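Local structure of alpha-glucosidase YIHQ (Escherichia coli, 5AEG) at residues H32-P37 and A66-I71; E106-N111 and W218-T223; D198-M203 and A422-N427. The protein hydrolyses sulfoquinovosyl diacylglycerides and simpler sulfoquinovosides to sulfoquinovose, feeding the sulfoglycolysis pathway as a glycoside hydrolase of family 31. One frame throughout, in Å; residues are numbered along the deposited sequence.

Interaction 1: H32-P37 and A66-I71; sequences HSKDNP and ALTDAI
Lys34 and Thr68 mark the closest backbone approach, their CA atoms 4.6 Å apart, where the turn between strands 27-32 and 39-49 meets an irregular stretch just ahead of Asp69-Ile71 in strand 56-74. His32 enters from one flank: with CG anti to the backbone N (chi1 174°), its ring extends across to the other segment, and NE2 donates to Thr68 O at 3.0 Å. This bond is bent, 140° at the hydrogen, and NE2 stands above the carbonyl plane instead of on a lone pair. His32 CE1 lies 3.2 Å from Leu67 O at the same ring edge, while Phe83 packs edge-to-face with the imidazole. On the exposed flank Lys34, its chain bent at chi2 and chi4, runs obliquely across Asp69 and sets NZ 2.8 Å from Asp69 OD1 in a salt bridge on the syn side of the carboxylate. Thr68 OG1 donates to that same Asp69 OD1 from above the carboxylate plane, at 3.1 Å. Replacing Asp69 by an alanine would probably leave the Lys34 ammonium without this counter-charge and Thr68 OG1 without its acceptor. Thr68 CG2 packs 3.6 Å from Lys34 O, and Pro37 CG makes an apolar contact with Ala66 CB at 4.1 Å. The contact thus fastens a surface turn of the N-terminal domain by a charged bond outside and a histidine bond inside. Because NE2 donates while ND1 weakly accepts from Cys38 N, the geometry is consistent with a neutral imidazole protonated at NE2.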
loop_
_atom_site.group_PDB
_atom_site.type_symbol
_atom_site.label_atom_id
_atom_site.label_comp_id
_atom_site.label_asym_id
_atom_site.label_seq_id
_atom_site.Cartn_x
_atom_site.Cartn_y
_atom_site.Cartn_z
ATOM N N HIS A 32 19.978 -24.575 -14.541
ATOM C CA HIS A 32 20.876 -23.907 -15.499
ATOM C C HIS A 32 21.538 -24.969 -16.347
ATOM O O HIS A 32 22.101 -25.912 -15.799
ATOM C CB HIS A 32 22.004 -23.190 -14.771
ATOM C CG HIS A 32 23.031 -22.599 -15.683
ATOM N ND1 HIS A 32 22.892 -21.347 -16.251
ATOM C CD2 HIS A 32 24.227 -23.065 -16.117
ATOM C CE1 HIS A 32 23.939 -21.073 -17.012
ATOM N NE2 HIS A 32 24.771 -22.093 -16.941
ATOM N N SER A 33 21.515 -24.814 -17.644
ATOM C CA SER A 33 22.485 -25.504 -18.485
ATOM C C SER A 33 22.940 -24.538 -19.544
ATOM O O SER A 33 22.386 -23.396 -19.662
ATOM C CB SER A 33 21.820 -26.692 -19.154
ATOM O OG SER A 33 20.779 -26.222 -20.000
ATOM N N LYS A 34 23.930 -24.981 -20.322
ATOM C CA LYS A 34 24.434 -24.210 -21.471
ATOM C C LYS A 34 23.310 -23.898 -22.379
ATOM O O LYS A 34 23.186 -22.789 -22.826
ATOM C CB LYS A 34 25.530 -24.954 -22.263
ATOM C CG LYS A 34 26.933 -24.382 -22.094
ATOM C CD LYS A 34 27.679 -24.313 -23.440
ATOM C CE LYS A 34 29.190 -24.108 -23.283
ATOM N NZ LYS A 34 29.781 -22.899 -23.947
ATOM N N ASP A 35 22.401 -24.842 -22.561
ATOM C CA ASP A 35 21.205 -24.667 -23.447
ATOM C C ASP A 35 20.045 -23.910 -22.849
ATOM O O ASP A 35 19.259 -23.340 -23.611
ATOM C CB ASP A 35 20.624 -26.031 -23.837
ATOM C CG ASP A 35 21.686 -26.976 -24.338
ATOM O OD1 ASP A 35 22.017 -26.865 -25.544
ATOM O OD2 ASP A 35 22.223 -27.764 -23.508
ATOM N N ASN A 36 19.909 -23.953 -21.518
ATOM C CA ASN A 36 18.838 -23.223 -20.792
ATOM C C ASN A 36 19.393 -22.472 -19.617
ATOM O O ASN A 36 19.336 -22.913 -18.488
ATOM C CB ASN A 36 17.670 -24.164 -20.472
ATOM C CG ASN A 36 16.801 -24.420 -21.729
ATOM O OD1 ASN A 36 16.495 -23.498 -22.496
ATOM N ND2 ASN A 36 16.456 -25.667 -21.973
ATOM N N PRO A 37 20.075 -21.351 -19.892
ATOM C CA PRO A 37 20.709 -20.615 -18.809
ATOM C C PRO A 37 19.656 -19.967 -17.870
ATOM O O PRO A 37 18.485 -19.765 -18.263
ATOM C CB PRO A 37 21.527 -19.514 -19.553
ATOM C CG PRO A 37 20.906 -19.406 -20.879
ATOM C CD PRO A 37 20.235 -20.699 -21.191
ATOM N N ALA A 66 23.581 -13.937 -22.515
ATOM C CA ALA A 66 23.322 -15.122 -21.744
ATOM C C ALA A 66 24.643 -15.654 -21.247
ATOM O O ALA A 66 25.589 -15.807 -22.066
ATOM C CB ALA A 66 22.633 -16.162 -22.638
ATOM N N LEU A 67 24.753 -15.828 -19.932
ATOM C CA LEU A 67 25.932 -16.384 -19.290
ATOM C C LEU A 67 25.740 -17.893 -19.216
ATOM O O LEU A 67 25.318 -18.455 -18.227
ATOM C CB LEU A 67 26.260 -15.738 -17.971
ATOM C CG LEU A 67 26.374 -14.238 -17.985
ATOM C CD1 LEU A 67 26.876 -13.789 -16.622
ATOM C CD2 LEU A 67 27.300 -13.705 -19.055
ATOM N N THR A 68 26.104 -18.523 -20.332
ATOM C CA THR A 68 25.850 -19.933 -20.534
ATOM C C THR A 68 26.830 -20.835 -19.734
ATOM O O THR A 68 26.490 -21.984 -19.355
ATOM C CB THR A 68 25.987 -20.267 -21.992
ATOM O OG1 THR A 68 27.277 -19.838 -22.440
ATOM C CG2 THR A 68 24.886 -19.582 -22.838
ATOM N N ASP A 69 28.017 -20.323 -19.428
ATOM C CA ASP A 69 29.047 -21.162 -18.790
ATOM C C ASP A 69 29.092 -20.940 -17.315
ATOM O O ASP A 69 29.013 -19.797 -16.825
ATOM C CB ASP A 69 30.454 -20.821 -19.340
ATOM C CG ASP A 69 30.543 -20.886 -20.843
ATOM O OD1 ASP A 69 29.679 -21.541 -21.473
ATOM O OD2 ASP A 69 31.440 -20.221 -21.422
ATOM N N ALA A 70 29.220 -22.025 -16.546
ATOM C CA ALA A 70 29.318 -21.910 -15.109
ATOM C C ALA A 70 30.402 -22.837 -14.534
ATOM O O ALA A 70 30.440 -23.998 -14.889
ATOM C CB ALA A 70 27.998 -22.277 -14.473
ATOM N N ILE A 71 31.202 -22.301 -13.618
ATOM C CA ILE A 71 32.126 -23.095 -12.795
ATOM C C ILE A 71 31.775 -22.895 -11.339
ATOM O O ILE A 71 31.697 -21.756 -10.833
ATOM C CB ILE A 71 33.571 -22.646 -12.979
ATOM C CG1 ILE A 71 33.989 -22.815 -14.430
ATOM C CG2 ILE A 71 34.521 -23.463 -12.066
ATOM C CD1 ILE A 71 35.360 -22.204 -14.731
#

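Interaction 2: E106-N111 and W218-T223; sequences ELQNDN and WEDKAT
Gln108 and Asp220 lie side by side and point the same way, their amide and carboxylate planes turned 41° from each other. Gln108 NE2 donates to Asp220 OD2 at 3.0 Å, almost straight at 173°, reaching the anti side of the carboxylate. The other N-H of Gln108 NE2 goes to Asn109 O, also at 3.0 Å, in the carbonyl plane and on a lone pair. Both acceptors sit in the amide plane, so the pair of bonds fixes the rotation of the amide. A bend at chi2 brings the Gln108 chain round to this position and leaves OE1 against the aliphatic part of Lys221, 3.4 Å from CB. Asn109 lays its CB 3.3 Å from Asp220 O, while its own amide donates away from the contact, to His114 O. On the buried face, which also receives Leu39 and Ile117, Leu107 CB and Ala222 CB meet at 4.2 Å. Backbone bonds run beneath these side chains: Leu107 and Ala222 each donate their N-H to the other's C=O, with Leu107 N 2.7 Å from Ala222 O, and Asn109 N donates to Asp220 O. A water gives a further hydrogen bond to Leu107 O. Glu106 with Thr223 and Gln108 with Lys221 are non-hydrogen-bonded pairs flanking the hydrogen-bonded pair Leu107 with Ala222, the regular antiparallel pairing of neighbouring strands in the N-terminal beta-sandwich domain of family 31 enzymes.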
loop_
_atom_site.group_PDB
_atom_site.type_symbol
_atom_site.label_atom_id
_atom_site.label_comp_id
_atom_site.label_asym_id
_atom_site.label_seq_id
_atom_site.Cartn_x
_atom_site.Cartn_y
_atom_site.Cartn_z
ATOM N N GLU A 106 23.455 -13.966 -3.745
ATOM C CA GLU A 106 24.133 -12.682 -3.888
ATOM C C GLU A 106 24.813 -12.662 -5.247
ATOM O O GLU A 106 25.813 -13.378 -5.465
ATOM C CB GLU A 106 25.172 -12.482 -2.788
ATOM C CG GLU A 106 24.617 -12.231 -1.411
ATOM C CD GLU A 106 25.695 -12.430 -0.353
ATOM O OE1 GLU A 106 26.215 -13.562 -0.251
ATOM O OE2 GLU A 106 26.034 -11.465 0.330
ATOM N N LEU A 107 24.328 -11.790 -6.135
ATOM C CA LEU A 107 24.800 -11.734 -7.504
ATOM C C LEU A 107 25.618 -10.478 -7.669
ATOM O O LEU A 107 25.176 -9.391 -7.285
ATOM C CB LEU A 107 23.612 -11.659 -8.414
ATOM C CG LEU A 107 23.483 -12.616 -9.524
ATOM C CD1 LEU A 107 22.070 -12.447 -10.112
ATOM C CD2 LEU A 107 24.595 -12.344 -10.516
ATOM N N GLN A 108 26.807 -10.589 -8.275
ATOM C CA GLN A 108 27.588 -9.409 -8.601
ATOM C C GLN A 108 28.187 -9.500 -10.019
ATOM O O GLN A 108 28.915 -10.430 -10.303
ATOM C CB GLN A 108 28.647 -9.196 -7.505
ATOM C CG GLN A 108 29.625 -8.027 -7.718
ATOM C CD GLN A 108 28.929 -6.651 -7.787
ATOM O OE1 GLN A 108 28.439 -6.128 -6.781
ATOM N NE2 GLN A 108 28.839 -6.072 -8.999
ATOM N N ASN A 109 27.843 -8.563 -10.909
ATOM C CA ASN A 109 28.315 -8.578 -12.267
ATOM C C ASN A 109 29.813 -8.143 -12.216
ATOM O O ASN A 109 30.216 -7.418 -11.293
ATOM C CB ASN A 109 27.537 -7.650 -13.173
ATOM C CG ASN A 109 26.150 -8.171 -13.484
ATOM O OD1 ASN A 109 25.809 -9.286 -13.119
ATOM N ND2 ASN A 109 25.337 -7.348 -14.184
ATOM N N ASP A 110 30.562 -8.603 -13.204
ATOM C CA ASP A 110 32.007 -8.276 -13.370
ATOM C C ASP A 110 32.339 -6.844 -13.200
ATOM O O ASP A 110 33.228 -6.478 -12.504
ATOM C CB ASP A 110 32.517 -8.770 -14.760
ATOM C CG ASP A 110 31.629 -8.311 -16.001
ATOM O OD1 ASP A 110 30.561 -7.576 -15.826
ATOM O OD2 ASP A 110 31.920 -8.741 -17.196
ATOM N N ASN A 111 31.601 -5.968 -13.832
ATOM C CA ASN A 111 31.791 -4.544 -13.529
ATOM C C ASN A 111 30.481 -3.758 -13.541
ATOM O O ASN A 111 29.445 -4.217 -14.171
ATOM C CB ASN A 111 32.794 -3.975 -14.520
ATOM C CG ASN A 111 32.296 -4.024 -15.943
ATOM O OD1 ASN A 111 31.437 -3.236 -16.353
ATOM N ND2 ASN A 111 32.811 -4.940 -16.704
ATOM N N TRP A 218 17.609 -3.370 -12.892
ATOM C CA TRP A 218 18.454 -2.329 -13.484
ATOM C C TRP A 218 19.568 -2.007 -12.524
ATOM O O TRP A 218 19.668 -0.895 -11.979
ATOM C CB TRP A 218 17.647 -1.098 -13.829
ATOM C CG TRP A 218 16.745 -1.346 -14.967
ATOM C CD1 TRP A 218 16.422 -2.545 -15.483
ATOM C CD2 TRP A 218 15.928 -0.374 -15.660
ATOM N NE1 TRP A 218 15.571 -2.393 -16.539
ATOM C CE2 TRP A 218 15.211 -1.065 -16.630
ATOM C CE3 TRP A 218 15.801 1.018 -15.589
ATOM C CZ2 TRP A 218 14.356 -0.418 -17.536
ATOM C CZ3 TRP A 218 14.924 1.668 -16.476
ATOM C CH2 TRP A 218 14.235 0.953 -17.438
ATOM N N GLU A 219 20.404 -2.989 -12.253
ATOM C CA GLU A 219 21.565 -2.793 -11.407
ATOM C C GLU A 219 22.587 -3.894 -11.773
ATOM O O GLU A 219 22.267 -4.835 -12.489
ATOM C CB GLU A 219 21.232 -2.855 -9.924
ATOM C CG GLU A 219 22.132 -2.009 -9.048
ATOM C CD GLU A 219 21.588 -1.688 -7.682
ATOM O OE1 GLU A 219 20.359 -1.857 -7.372
ATOM O OE2 GLU A 219 22.424 -1.242 -6.869
ATOM N N ASP A 220 23.827 -3.661 -11.362
ATOM C CA ASP A 220 24.921 -4.599 -11.530
ATOM C C ASP A 220 25.084 -5.588 -10.450
ATOM O O ASP A 220 25.975 -6.472 -10.541
ATOM C CB ASP A 220 26.225 -3.758 -11.618
ATOM C CG ASP A 220 26.524 -3.049 -10.296
ATOM O OD1 ASP A 220 25.747 -2.160 -9.904
ATOM O OD2 ASP A 220 27.436 -3.455 -9.566
ATOM N N LYS A 221 24.238 -5.537 -9.410
ATOM C CA LYS A 221 24.286 -6.508 -8.350
ATOM C C LYS A 221 22.875 -6.780 -7.883
ATOM O O LYS A 221 21.966 -5.963 -8.104
ATOM C CB LYS A 221 25.119 -5.968 -7.201
ATOM C CG LYS A 221 24.503 -4.835 -6.362
ATOM C CD LYS A 221 25.532 -4.016 -5.559
ATOM C CE LYS A 221 25.152 -3.738 -4.104
ATOM N NZ LYS A 221 23.917 -2.935 -3.844
ATOM N N ALA A 222 22.681 -7.923 -7.261
ATOM C CA ALA A 222 21.380 -8.247 -6.656
ATOM C C ALA A 222 21.533 -9.128 -5.457
ATOM O O ALA A 222 22.372 -10.042 -5.455
ATOM C CB ALA A 222 20.542 -8.922 -7.679
ATOM N N THR A 223 20.691 -8.913 -4.458
ATOM C CA THR A 223 20.628 -9.786 -3.300
ATOM C C THR A 223 19.187 -10.228 -3.093
ATOM O O THR A 223 18.308 -9.346 -2.923
ATOM C CB THR A 223 21.052 -9.020 -2.069
ATOM O OG1 THR A 223 22.428 -8.589 -2.236
ATOM C CG2 THR A 223 20.929 -9.900 -0.864
HETATM O O HOH W 1 24.966 -9.121 -4.394
#

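Interaction 3: D198-M203 and A422-N427; sequences DNSCYM and AEIMHN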
loop_
_atom_site.group_PDB
_atom_site.type_symbol
_atom_site.label_atom_id
_atom_site.label_comp_id
_atom_site.label_asym_id
_atom_site.label_seq_id
_atom_site.Cartn_x
_atom_site.Cartn_y
_atom_site.Cartn_z
ATOM N N ASP A 198 16.652 -7.183 -2.075
ATOM C CA ASP A 198 17.054 -6.005 -1.308
ATOM C C ASP A 198 17.135 -4.765 -2.156
ATOM O O ASP A 198 17.014 -3.650 -1.652
ATOM C CB ASP A 198 18.440 -6.163 -0.649
ATOM C CG ASP A 198 18.421 -7.037 0.552
ATOM O OD1 ASP A 198 17.360 -7.389 1.121
ATOM O OD2 ASP A 198 19.533 -7.348 0.998
ATOM N N ASN A 199 17.313 -4.896 -3.419
ATOM C CA ASN A 199 17.572 -3.674 -4.189
ATOM C C ASN A 199 16.389 -2.668 -4.219
ATOM O O ASN A 199 15.228 -3.063 -4.016
ATOM C CB ASN A 199 17.783 -4.116 -5.607
ATOM C CG ASN A 199 18.944 -5.096 -5.780
ATOM O OD1 ASN A 199 18.997 -6.147 -5.111
ATOM N ND2 ASN A 199 19.835 -4.771 -6.768
ATOM N N SER A 200 16.656 -1.424 -4.583
ATOM C CA SER A 200 15.593 -0.411 -4.819
ATOM C C SER A 200 15.630 0.184 -6.213
ATOM O O SER A 200 14.908 1.112 -6.528
ATOM C CB SER A 200 15.627 0.654 -3.732
ATOM O OG SER A 200 16.816 1.403 -3.875
ATOM N N CYS A 201 16.456 -0.356 -7.097
ATOM C CA CYS A 201 16.441 -0.005 -8.502
ATOM C C CYS A 201 15.141 -0.360 -9.185
ATOM O O CYS A 201 14.358 -1.143 -8.610
ATOM C CB CYS A 201 17.623 -0.691 -9.240
ATOM S SG CYS A 201 17.573 -2.506 -9.111
ATOM N N TYR A 202 14.900 0.164 -10.412
ATOM C CA TYR A 202 13.844 -0.354 -11.272
ATOM C C TYR A 202 13.954 -1.858 -11.358
ATOM O O TYR A 202 15.082 -2.375 -11.533
ATOM C CB TYR A 202 13.927 0.243 -12.648
ATOM C CG TYR A 202 12.862 -0.275 -13.575
ATOM C CD1 TYR A 202 13.052 -1.432 -14.286
ATOM C CD2 TYR A 202 11.560 0.341 -13.654
ATOM C CE1 TYR A 202 12.104 -1.926 -15.139
ATOM C CE2 TYR A 202 10.594 -0.176 -14.519
ATOM C CZ TYR A 202 10.866 -1.299 -15.245
ATOM O OH TYR A 202 9.923 -1.760 -16.115
ATOM N N MET A 203 12.828 -2.563 -11.249
ATOM C CA MET A 203 12.789 -4.028 -11.481
ATOM C C MET A 203 11.511 -4.334 -12.197
ATOM O O MET A 203 10.598 -3.553 -12.170
ATOM C CB MET A 203 12.849 -4.768 -10.127
ATOM C CG MET A 203 14.194 -4.669 -9.459
ATOM S SD MET A 203 14.268 -5.627 -7.902
ATOM C CE MET A 203 14.259 -4.317 -6.801
ATOM N N ALA A 422 19.264 9.243 -7.749
ATOM C CA ALA A 422 17.787 9.314 -7.605
ATOM C C ALA A 422 17.115 8.181 -8.321
ATOM O O ALA A 422 16.008 7.805 -7.944
ATOM C CB ALA A 422 17.240 10.622 -8.106
ATOM N N GLU A 423 17.746 7.645 -9.341
ATOM C CA GLU A 423 17.235 6.373 -9.898
ATOM C C GLU A 423 17.145 5.201 -8.960
ATOM O O GLU A 423 16.346 4.273 -9.208
ATOM C CB GLU A 423 17.937 6.000 -11.203
ATOM C CG GLU A 423 17.626 7.036 -12.301
ATOM C CD GLU A 423 18.307 6.786 -13.642
ATOM O OE1 GLU A 423 18.798 5.694 -13.917
ATOM O OE2 GLU A 423 18.273 7.682 -14.487
ATOM N N ILE A 424 18.000 5.162 -7.952
ATOM C CA ILE A 424 17.973 4.207 -6.894
ATOM C C ILE A 424 17.186 4.686 -5.669
ATOM O O ILE A 424 16.496 3.895 -4.978
ATOM C CB ILE A 424 19.442 3.822 -6.462
ATOM C CG1 ILE A 424 20.248 3.216 -7.665
ATOM C CG2 ILE A 424 19.474 2.923 -5.219
ATOM C CD1 ILE A 424 19.803 1.898 -8.188
ATOM N N MET A 425 17.298 5.947 -5.318
ATOM C CA MET A 425 16.558 6.436 -4.132
ATOM C C MET A 425 15.028 6.568 -4.323
ATOM O O MET A 425 14.297 6.552 -3.339
ATOM C CB MET A 425 17.124 7.796 -3.686
ATOM C CG MET A 425 18.546 7.733 -3.039
ATOM S SD MET A 425 18.760 6.495 -1.756
ATOM C CE MET A 425 17.516 6.983 -0.628
ATOM N N HIS A 426 14.606 6.711 -5.560
ATOM C CA HIS A 426 13.189 6.980 -5.886
ATOM C C HIS A 426 12.273 5.933 -5.238
ATOM O O HIS A 426 11.395 6.278 -4.445
ATOM C CB HIS A 426 13.010 6.972 -7.374
ATOM C CG HIS A 426 11.580 7.035 -7.793
ATOM N ND1 HIS A 426 10.842 8.200 -7.770
ATOM C CD2 HIS A 426 10.729 6.051 -8.172
ATOM C CE1 HIS A 426 9.603 7.926 -8.164
ATOM N NE2 HIS A 426 9.509 6.626 -8.375
ATOM N N ASN A 427 12.596 4.663 -5.441
ATOM C CA ASN A 427 11.770 3.554 -4.889
ATOM C C ASN A 427 11.932 3.408 -3.397
ATOM O O ASN A 427 11.025 2.929 -2.711
ATOM C CB ASN A 427 12.099 2.223 -5.561
ATOM C CG ASN A 427 11.399 2.038 -6.869
ATOM O OD1 ASN A 427 10.470 2.744 -7.210
ATOM N ND2 ASN A 427 11.836 1.052 -7.622
HETATM O O HOH W 2 14.397 3.692 -7.511
HETATM O O HOH W 3 16.575 2.258 -11.246
#
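Ser200 O is gripped from the side of helix 422-444 by two donors, a water that gives it a hydrogen bond at 2.8 Å and, weakly, Asn427 ND2 at 3.3 Å. The helix belongs to the catalytic (beta/alpha)8 barrel, the TIM barrel of family 31, and follows its strand 401-404; Ser200 lies in the loop 198-202 of the N-terminal beta-sandwich domain, so the contact joins the two domains. The same water also donates to Glu423 O and accepts from Asn427 N at 2.9 Å. It therefore stands where a direct bond from Asn427 N to Glu423 O would be the helical bond after the direct one from His426 N to Ala422 O, a water-inserted helix bond that lets the loop carbonyl share in the helix pairing. A second water passes from Tyr202 N to Glu423 O, which thus accepts from both waters. At the next carbonyl, Ser200 OG donates directly to Ile424 O at 2.7 Å, tilted 30° from the carbonyl plane. The Ser200 hydroxyl is set between the backbone N and the carbonyl carbon of its own residue (chi1 68°), and Ile424 CG2 lies beside it, 3.3 Å from Ser200 OG. Asn427 directs CB at Ser200 O, but its amide is held chiefly by other parts of the sandwich domain: OD1 accepts from Thr150 N, and ND2 donates to Leu148 O. These bonds orient a residue whose side chain is about 8 Å from that of Glu408, an active-site residue by similarity. Apolar packing completes the interface, where the branch of Ile424 that runs through CG1 reaches Cys201 and puts CD1 3.5 Å from CB.

How the interactions relate
The three contacts follow one another from the outer part of the N-terminal domain to its junction with the barrel. Interactions 1 and 2 have centres about 17 Å apart and do not touch, yet both rest on strand 39-49, where Leu67 and Leu107 each pack on Leu39. Interactions 2 and 3, about 13 Å between centres, join directly: Asn199 ND2 lies 2.8 Å from Lys221 O, and Asp198 N lies 2.9 Å from Thr223 O, both probable hydrogen bonds. Interactions 1 and 3 are some 28 Å apart by centres. Only interaction 3 approaches the catalytic region, near Glu408; the other two lie away from the annotated sites.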